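Local coordinates for protein pseudoaglycone deacetylase Dbv21 (Actinoplanes teichomyceticus, PDB 3DFI) that probably removes, as a zinc-dependent deacetylase, an acetyl group from the pseudoaglycone in the biosynthesis of the lipoglycopeptide antibiotic A40926, at residues Asp19-Val24 / Gln221-Tyr226. Numbering follows the deposited sequence.
Sequences DAVLSV and QAMKHY. With ZN (zinc ion), chain B.
Val21 sits among Ala222, Met223 and Tyr226; its CG1 reaches all three, while CG2 turns to the phenol end. CG1, anti to the backbone N (chi1 168°), extends between the Ala222 methyl and the Met223 stem: Val21 CG1 lies 4.0 Å from Ala222 CB and sits in the plane of the Tyr226 ring, at its edge. On the other branch, Val21 CG2 is 3.4 Å from Tyr226 OH, while Val21 CB approaches Tyr226 CE2 obliquely at 3.7 Å. The Val21 and Met223 side chains run antiparallel alongside each other. Beyond them Leu22 lies roughly perpendicular to Met223, whose last torsion (chi3 57°) turns CE onto the leucine, with Met223 CE 3.6 Å from Leu22 CD2.

The direct contacts are apolar, but a water bridges the segments: it accepts from Val21 N and donates to Tyr226 OH, each at 2.9 Å. That hydroxyl is also hydrogen-bonded with Asp79 OD1, so two bonds hold the buried phenol. Two residues before Val21, Asp19 points away from this packing and binds zinc through its carboxylate, with Asp19 OD2 much the closer oxygen to the zinc ion (1.8 Å); His16 and His161 complete the protein ligands.

The contact thus packs the first turn of helix 19-33, which carries a zinc ligand, against the C-terminal part of helix 213-223 and the type I turn from Met223 to Tyr226. Helix 71-86 touches Val21, Ala222 and Tyr226, helix 240-251 backs Met223, and Trp182 of strand 179-182 lies against Ala20 and Ser23.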
# COMPACT_ATOMS: atom_id res chain seq x y z
N ASP A 19 -3.99 -0.72 0.16
CA ASP A 19 -2.81 -1.42 -0.37
C ASP A 19 -1.73 -1.71 0.70
O ASP A 19 -1.25 -2.85 0.80
CB ASP A 19 -2.24 -0.68 -1.63
CG ASP A 19 -3.14 -0.87 -2.89
OD1 ASP A 19 -3.46 -1.99 -3.24
OD2 ASP A 19 -3.56 0.09 -3.54
N ALA A 20 -1.35 -0.71 1.50
CA ALA A 20 -0.36 -0.91 2.58
C ALA A 20 -0.76 -1.98 3.59
O ALA A 20 0.03 -2.85 3.93
CB ALA A 20 -0.07 0.40 3.30
N VAL A 21 -1.99 -1.92 4.07
CA VAL A 21 -2.45 -2.87 5.08
C VAL A 21 -2.43 -4.27 4.51
O VAL A 21 -1.99 -5.22 5.17
CB VAL A 21 -3.84 -2.49 5.63
CG1 VAL A 21 -4.44 -3.63 6.47
CG2 VAL A 21 -3.73 -1.23 6.47
N LEU A 22 -2.89 -4.40 3.27
CA LEU A 22 -2.98 -5.71 2.60
C LEU A 22 -1.61 -6.34 2.38
O LEU A 22 -1.46 -7.58 2.43
CB LEU A 22 -3.65 -5.56 1.22
CG LEU A 22 -5.17 -5.41 1.11
CD1 LEU A 22 -5.57 -4.95 -0.30
CD2 LEU A 22 -5.83 -6.69 1.46
N SER A 23 -0.62 -5.50 2.10
CA SER A 23 0.71 -5.98 1.70
C SER A 23 1.73 -6.00 2.83
O SER A 23 2.51 -6.94 2.91
CB SER A 23 1.27 -5.15 0.56
OG SER A 23 0.36 -5.07 -0.50
N VAL A 24 1.75 -4.97 3.67
CA VAL A 24 2.74 -4.88 4.77
C VAL A 24 2.13 -4.74 6.19
O VAL A 24 2.83 -4.47 7.17
CB VAL A 24 3.86 -3.80 4.45
CG1 VAL A 24 3.26 -2.47 4.14
CG2 VAL A 24 4.87 -3.70 5.56
N GLN A 221 -7.44 -8.66 11.05
CA GLN A 221 -8.51 -7.87 11.65
C GLN A 221 -8.62 -6.48 11.02
O GLN A 221 -9.70 -6.02 10.70
CB GLN A 221 -8.35 -7.80 13.18
CG GLN A 221 -9.54 -7.20 13.91
CD GLN A 221 -10.80 -8.06 13.87
OE1 GLN A 221 -10.74 -9.30 13.94
NE2 GLN A 221 -11.96 -7.41 13.78
N ALA A 222 -7.47 -5.83 10.83
CA ALA A 222 -7.41 -4.55 10.13
C ALA A 222 -7.97 -4.63 8.70
O ALA A 222 -8.70 -3.72 8.29
CB ALA A 222 -5.96 -4.02 10.13
N MET A 223 -7.64 -5.70 7.96
CA MET A 223 -8.14 -5.90 6.59
C MET A 223 -9.68 -5.92 6.47
O MET A 223 -10.23 -5.47 5.46
CB MET A 223 -7.59 -7.18 5.98
CG MET A 223 -6.11 -7.12 5.59
SD MET A 223 -5.49 -8.76 5.20
CE MET A 223 -6.64 -9.21 3.91
N LYS A 224 -10.35 -6.45 7.49
CA LYS A 224 -11.82 -6.52 7.55
C LYS A 224 -12.46 -5.14 7.44
O LYS A 224 -13.59 -5.01 6.96
CB LYS A 224 -12.29 -7.21 8.83
CG LYS A 224 -11.88 -8.67 8.91
CD LYS A 224 -12.31 -9.29 10.23
CE LYS A 224 -11.71 -10.68 10.40
NZ LYS A 224 -12.29 -11.38 11.58
N HIS A 225 -11.73 -4.09 7.85
CA HIS A 225 -12.29 -2.74 7.81
C HIS A 225 -12.50 -2.19 6.40
O HIS A 225 -13.41 -1.39 6.20
CB HIS A 225 -11.52 -1.78 8.70
CG HIS A 225 -11.89 -1.91 10.14
ND1 HIS A 225 -13.16 -1.61 10.60
CD2 HIS A 225 -11.18 -2.33 11.21
CE1 HIS A 225 -13.21 -1.83 11.90
NE2 HIS A 225 -12.03 -2.28 12.30
N TYR A 226 -11.71 -2.65 5.44
CA TYR A 226 -11.88 -2.20 4.05
C TYR A 226 -12.96 -3.02 3.34
O TYR A 226 -12.69 -3.70 2.35
CB TYR A 226 -10.58 -2.34 3.28
CG TYR A 226 -9.44 -1.53 3.82
CD1 TYR A 226 -9.35 -0.16 3.57
CD2 TYR A 226 -8.42 -2.13 4.56
CE1 TYR A 226 -8.27 0.61 4.06
CE2 TYR A 226 -7.33 -1.38 5.05
CZ TYR A 226 -7.26 -0.00 4.80
OH TYR A 226 -6.18 0.75 5.27
ZN ZN B . -4.10 -0.36 -5.15
O HOH W 1 -3.70 0.39 3.73
O HOH W 2 -6.23 -0.78 -3.95